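Local coordinates for thiamine pyrophosphokinase (Bacillus subtilis, PDB 3LM8), which catalyses the ATP-dependent pyrophosphorylation of thiamine, yielding thiamine diphosphate and AMP, and takes part in thiamine salvage, at residues A[4-9]-A[83-88]; A[33-38]-A[61-66]. The protein carries 1 engineered substitution. All blocks are in the same frame, centred on the assembly; numbering follows the deposited sequence.

Interaction 1. Residues A[4-9]-A[83-88]; sequences INIVAG and DLALDW
Ile6 reaches from strand 3-7 onto helix 81-92 with both of its branches. The gamma methyl CG2 lies 4.3 Å from CB of Ala85, while CD1 at the end of the other branch stands 4.2 Å from CD1 of Leu86. That second contact depends on the extended Ile6 chain: chi2 of 174° carries CD1 outward to the helix. CD1 also comes within 4.3 Å of the carbonyl O of Ala85, a van der Waals neighbour. No hydrogen bond joins the segments; the side-chain contacts are between hydrocarbon groups, and the CA atoms of Ile6 and Ala85 are 7.7 Å apart. Strand 3-7 occupies an inner position among parallel strands, between 26-31 and 96-100, and helix 81-92 packs on one face of this alpha/beta sheet in the catalytic domain. Ile29 and Leu82 also touch Ile6, and Val31 and Phe49 touch Ala85, which extends the same hydrophobic layer. Ile6, Ala85 and Leu86 are all buried, and Ile6 loses the largest surface to the facing segment. Packing slackens toward Ile4 and Trp88: the nearest atoms, CD1 of Ile4 and CZ3 of Trp88, are 4.5 Å apart, at the margin of contact. Trp88 is partly exposed, meeting Phe49 edge-to-face and Lys92 through a cation-pi contact. On the partly exposed flank of the helix, Asp87 forms a salt bridge with Lys119 and Asp83 accepts a hydrogen bond from Gln79.

Interaction 2. Residues A[33-38]-A[61-66]; sequences KGTVTL and RRIEKA
Helices 33-41 and 57-66 come together with the CA atoms of Val36 and Ile63 7.1 Å apart, and no hydrogen bond spans the two segments. The gap is bridged from one side by Ile63, whose terminal methyl CD1 reaches two residues of the facing helix. It lies 3.5 Å from OG1 of Thr35 and 3.9 Å from CG2 of Val36. The torsions of Ile63 account for this reach: CG1 is anti to the carbonyl carbon (chi1 -74°), and chi2 of -178° extends the chain so that CD1 leads. Both Thr35 and Val36 cross the isoleucine at about a right angle, so contact is confined to the methyl end instead of running along the chains. Val36 presents the branch that lies beside its backbone N, with CG1 turned anti to that N. The buried surface, 95 Å² over both sides, agrees with such a narrow meeting. Leu70, in the loop after helix 57-66, adds another apolar neighbour to Ile63. Polar links lie off this line: Lys33 makes a salt bridge to Glu59 in an earlier turn of helix 57-66, and Glu64 pairs with Arg60 within that helix. Both segments belong to the catalytic domain, where this contact joins two helices that follow successive parallel strands, 26-31 and 47-49. Since one methyl meets a hydroxyl oxygen and another methyl, the direct attraction between the segments rests on dispersion and hydrophobic burial, with little directional constraint.

How the interactions relate
The centres of the two contacts are 16 Å apart, on the same side of the chain's centre and within the parallel alpha/beta part of the protein. In chain order, interaction 2 is nested inside the loop that interaction 1 closes: 4-9, 33-38, 61-66, then 83-88. They meet where segment 4-9 runs beside segment 33-38: CG2 of Val7 lies 3.5 Å from CD2 of Leu38 and, in the loop just past the strand, CA of Gly9 lies 3.9 Å from CB of Lys33. Val7 and Ile6, neighbours on the strand, thus face helices 33-41 and 81-92 respectively. The sheet is therefore sandwiched between helices, with helix 57-66 packed against 33-41, farther from the centre of the chain.

Interaction 1. Residues A[4-9]-A[83-88]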
loop_
_atom_site.group_PDB
_atom_site.type_symbol
_atom_site.label_atom_id
_atom_site.label_comp_id
_atom_site.label_asym_id
_atom_site.label_seq_id
_atom_site.Cartn_x
_atom_site.Cartn_y
_atom_site.Cartn_z
ATOM N N ILE A 4 4.962 -9.437 -4.085
ATOM C CA ILE A 4 3.627 -9.599 -4.630
ATOM C C ILE A 4 3.007 -8.211 -4.785
ATOM O O ILE A 4 3.034 -7.413 -3.847
ATOM C CB ILE A 4 2.754 -10.476 -3.730
ATOM C CG1 ILE A 4 3.370 -11.865 -3.641
ATOM C CG2 ILE A 4 1.335 -10.599 -4.316
ATOM C CD1 ILE A 4 2.565 -12.825 -2.813
ATOM N N ASN A 5 2.502 -7.913 -5.983
ATOM C CA ASN A 5 1.863 -6.625 -6.244
ATOM C C ASN A 5 0.401 -6.843 -6.579
ATOM O O ASN A 5 0.063 -7.614 -7.488
ATOM C CB ASN A 5 2.501 -5.890 -7.420
ATOM C CG ASN A 5 3.908 -5.466 -7.148
ATOM O OD1 ASN A 5 4.409 -5.592 -6.028
ATOM N ND2 ASN A 5 4.566 -4.957 -8.177
ATOM N N ILE A 6 -0.456 -6.136 -5.848
ATOM C CA ILE A 6 -1.895 -6.220 -6.017
ATOM C C ILE A 6 -2.407 -4.889 -6.543
ATOM O O ILE A 6 -2.077 -3.826 -6.001
ATOM C CB ILE A 6 -2.580 -6.467 -4.673
ATOM C CG1 ILE A 6 -1.909 -7.635 -3.945
ATOM C CG2 ILE A 6 -4.048 -6.699 -4.891
ATOM C CD1 ILE A 6 -2.437 -7.877 -2.529
ATOM N N VAL A 7 -3.218 -4.941 -7.593
ATOM C CA VAL A 7 -3.793 -3.726 -8.161
ATOM C C VAL A 7 -5.307 -3.764 -7.952
ATOM O O VAL A 7 -6.019 -4.509 -8.625
ATOM C CB VAL A 7 -3.461 -3.610 -9.665
ATOM C CG1 VAL A 7 -4.134 -2.377 -10.282
ATOM C CG2 VAL A 7 -1.958 -3.526 -9.834
ATOM N N ALA A 8 -5.781 -2.973 -6.990
ATOM C CA ALA A 8 -7.204 -2.899 -6.676
ATOM C C ALA A 8 -7.886 -2.097 -7.771
ATOM O O ALA A 8 -7.211 -1.511 -8.609
ATOM C CB ALA A 8 -7.412 -2.234 -5.322
ATOM N N GLY A 9 -9.214 -2.038 -7.742
ATOM C CA GLY A 9 -9.945 -1.344 -8.790
ATOM C C GLY A 9 -10.270 0.126 -8.639
ATOM O O GLY A 9 -11.386 0.541 -8.964
ATOM N N ASP A 83 -9.441 -7.153 0.345
ATOM C CA ASP A 83 -9.213 -7.804 1.622
ATOM C C ASP A 83 -8.957 -9.294 1.449
ATOM O O ASP A 83 -8.131 -9.879 2.153
ATOM C CB ASP A 83 -10.414 -7.578 2.535
ATOM C CG ASP A 83 -10.346 -8.402 3.802
ATOM O OD1 ASP A 83 -9.302 -8.378 4.491
ATOM O OD2 ASP A 83 -11.350 -9.073 4.111
ATOM N N LEU A 84 -9.661 -9.903 0.501
ATOM C CA LEU A 84 -9.511 -11.330 0.237
ATOM C C LEU A 84 -8.198 -11.645 -0.462
ATOM O O LEU A 84 -7.553 -12.653 -0.165
ATOM C CB LEU A 84 -10.676 -11.842 -0.615
ATOM C CG LEU A 84 -10.509 -13.260 -1.177
ATOM C CD1 LEU A 84 -10.060 -14.222 -0.072
ATOM C CD2 LEU A 84 -11.825 -13.717 -1.798
ATOM N N ALA A 85 -7.819 -10.778 -1.395
ATOM C CA ALA A 85 -6.585 -10.934 -2.154
ATOM C C ALA A 85 -5.372 -10.859 -1.231
ATOM O O ALA A 85 -4.358 -11.523 -1.464
ATOM C CB ALA A 85 -6.496 -9.852 -3.216
ATOM N N LEU A 86 -5.485 -10.054 -0.179
ATOM C CA LEU A 86 -4.393 -9.897 0.771
ATOM C C LEU A 86 -4.103 -11.179 1.557
ATOM O O LEU A 86 -2.941 -11.501 1.806
ATOM C CB LEU A 86 -4.687 -8.746 1.728
ATOM C CG LEU A 86 -3.494 -8.313 2.585
ATOM C CD1 LEU A 86 -2.312 -7.933 1.687
ATOM C CD2 LEU A 86 -3.919 -7.145 3.479
ATOM N N ASP A 87 -5.146 -11.913 1.941
ATOM C CA ASP A 87 -4.957 -13.175 2.661
ATOM C C ASP A 87 -4.173 -14.152 1.788
ATOM O O ASP A 87 -3.285 -14.856 2.259
ATOM C CB ASP A 87 -6.301 -13.820 3.018
ATOM C CG ASP A 87 -7.023 -13.101 4.135
ATOM O OD1 ASP A 87 -6.350 -12.555 5.028
ATOM O OD2 ASP A 87 -8.270 -13.097 4.131
ATOM N N TRP A 88 -4.527 -14.198 0.510
ATOM C CA TRP A 88 -3.870 -15.077 -0.451
ATOM C C TRP A 88 -2.385 -14.738 -0.533
ATOM O O TRP A 88 -1.532 -15.628 -0.597
ATOM C CB TRP A 88 -4.510 -14.896 -1.827
ATOM C CG TRP A 88 -4.007 -15.841 -2.867
ATOM C CD1 TRP A 88 -4.518 -17.065 -3.179
ATOM C CD2 TRP A 88 -2.880 -15.646 -3.728
ATOM N NE1 TRP A 88 -3.782 -17.646 -4.182
ATOM C CE2 TRP A 88 -2.768 -16.796 -4.537
ATOM C CE3 TRP A 88 -1.953 -14.610 -3.892
ATOM C CZ2 TRP A 88 -1.763 -16.943 -5.498
ATOM C CZ3 TRP A 88 -0.953 -14.759 -4.849
ATOM C CH2 TRP A 88 -0.867 -15.918 -5.638
#

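Interaction 2. Residues A[33-38]-A[61-66]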
loop_
_atom_site.group_PDB
_atom_site.type_symbol
_atom_site.label_atom_id
_atom_site.label_comp_id
_atom_site.label_asym_id
_atom_site.label_seq_id
_atom_site.Cartn_x
_atom_site.Cartn_y
_atom_site.Cartn_z
ATOM N N LYS A 33 -11.760 -3.959 -11.029
ATOM C CA LYS A 33 -11.326 -3.263 -12.246
ATOM C C LYS A 33 -9.807 -3.338 -12.376
ATOM O O LYS A 33 -9.254 -3.240 -13.478
ATOM C CB LYS A 33 -11.745 -1.795 -12.191
ATOM C CG LYS A 33 -13.202 -1.542 -12.492
ATOM C CD LYS A 33 -13.424 -1.437 -13.994
ATOM C CE LYS A 33 -12.730 -0.212 -14.572
ATOM N NZ LYS A 33 -12.784 -0.176 -16.059
ATOM N N GLY A 34 -9.150 -3.522 -11.233
ATOM C CA GLY A 34 -7.705 -3.599 -11.191
ATOM C C GLY A 34 -7.105 -4.575 -12.172
ATOM O O GLY A 34 -6.096 -4.265 -12.806
ATOM N N THR A 35 -7.690 -5.763 -12.299
ATOM C CA THR A 35 -7.133 -6.706 -13.251
ATOM C C THR A 35 -7.246 -6.100 -14.652
ATOM O O THR A 35 -6.391 -6.327 -15.496
ATOM C CB THR A 35 -7.814 -8.106 -13.183
ATOM O OG1 THR A 35 -8.181 -8.517 -14.506
ATOM C CG2 THR A 35 -9.022 -8.093 -12.276
ATOM N N VAL A 36 -8.288 -5.308 -14.888
ATOM C CA VAL A 36 -8.442 -4.646 -16.181
ATOM C C VAL A 36 -7.252 -3.693 -16.365
ATOM O O VAL A 36 -6.627 -3.659 -17.424
ATOM C CB VAL A 36 -9.774 -3.827 -16.260
ATOM C CG1 VAL A 36 -9.705 -2.806 -17.390
ATOM C CG2 VAL A 36 -10.965 -4.768 -16.492
ATOM N N THR A 37 -6.945 -2.929 -15.320
ATOM C CA THR A 37 -5.834 -1.985 -15.340
ATOM C C THR A 37 -4.524 -2.684 -15.686
ATOM O O THR A 37 -3.690 -2.159 -16.435
ATOM C CB THR A 37 -5.652 -1.313 -13.973
ATOM O OG1 THR A 37 -6.922 -0.886 -13.477
ATOM C CG2 THR A 37 -4.765 -0.102 -14.093
ATOM N N LEU A 38 -4.334 -3.871 -15.123
ATOM C CA LEU A 38 -3.117 -4.628 -15.371
ATOM C C LEU A 38 -2.953 -4.962 -16.855
ATOM O O LEU A 38 -1.867 -4.838 -17.420
ATOM C CB LEU A 38 -3.130 -5.916 -14.540
ATOM C CG LEU A 38 -2.950 -5.779 -13.030
ATOM C CD1 LEU A 38 -3.335 -7.079 -12.362
ATOM C CD2 LEU A 38 -1.514 -5.435 -12.703
ATOM N N ARG A 61 -14.728 -9.719 -22.113
ATOM C CA ARG A 61 -14.286 -10.431 -23.301
ATOM C C ARG A 61 -12.799 -10.192 -23.503
ATOM O O ARG A 61 -12.028 -11.131 -23.711
ATOM C CB ARG A 61 -15.053 -9.953 -24.528
ATOM C CG ARG A 61 -16.527 -10.305 -24.518
ATOM C CD ARG A 61 -16.989 -10.512 -25.943
ATOM N NE ARG A 61 -16.437 -9.479 -26.815
ATOM C CZ ARG A 61 -16.447 -9.532 -28.142
ATOM N NH1 ARG A 61 -15.919 -8.539 -28.845
ATOM N NH2 ARG A 61 -16.977 -10.578 -28.765
ATOM N N ARG A 62 -12.405 -8.926 -23.435
ATOM C CA ARG A 62 -11.014 -8.537 -23.604
ATOM C C ARG A 62 -10.115 -9.290 -22.626
ATOM O O ARG A 62 -9.015 -9.709 -22.983
ATOM C CB ARG A 62 -10.874 -7.027 -23.407
ATOM C CG ARG A 62 -9.542 -6.452 -23.842
ATOM C CD ARG A 62 -9.647 -4.942 -24.011
ATOM N NE ARG A 62 -10.605 -4.583 -25.058
ATOM C CZ ARG A 62 -10.985 -3.338 -25.334
ATOM N NH1 ARG A 62 -10.495 -2.318 -24.643
ATOM N NH2 ARG A 62 -11.859 -3.113 -26.306
ATOM N N ILE A 63 -10.579 -9.472 -21.392
ATOM C CA ILE A 63 -9.775 -10.199 -20.422
ATOM C C ILE A 63 -9.657 -11.651 -20.863
ATOM O O ILE A 63 -8.559 -12.186 -20.964
ATOM C CB ILE A 63 -10.390 -10.156 -18.995
ATOM C CG1 ILE A 63 -10.197 -8.773 -18.376
ATOM C CG2 ILE A 63 -9.726 -11.196 -18.102
ATOM C CD1 ILE A 63 -10.728 -8.662 -16.952
ATOM N N GLU A 64 -10.793 -12.281 -21.137
ATOM C CA GLU A 64 -10.805 -13.678 -21.548
ATOM C C GLU A 64 -9.912 -13.952 -22.756
ATOM O O GLU A 64 -9.223 -14.967 -22.813
ATOM C CB GLU A 64 -12.239 -14.121 -21.842
ATOM C CG GLU A 64 -13.174 -13.954 -20.653
ATOM C CD GLU A 64 -14.565 -14.510 -20.904
ATOM O OE1 GLU A 64 -15.214 -14.081 -21.885
ATOM O OE2 GLU A 64 -15.008 -15.374 -20.114
ATOM N N LYS A 65 -9.926 -13.047 -23.724
ATOM C CA LYS A 65 -9.106 -13.215 -24.911
ATOM C C LYS A 65 -7.627 -13.191 -24.527
ATOM O O LYS A 65 -6.835 -14.003 -25.002
ATOM C CB LYS A 65 -9.394 -12.094 -25.922
ATOM C CG LYS A 65 -8.581 -12.189 -27.212
ATOM C CD LYS A 65 -8.887 -11.034 -28.166
ATOM C CE LYS A 65 -8.157 -11.172 -29.503
ATOM N NZ LYS A 65 -6.671 -11.167 -29.367
ATOM N N ALA A 66 -7.268 -12.261 -23.650
ATOM C CA ALA A 66 -5.888 -12.092 -23.226
ATOM C C ALA A 66 -5.432 -12.997 -22.095
ATOM O O ALA A 66 -4.231 -13.147 -21.880
ATOM C CB ALA A 66 -5.647 -10.642 -22.848
#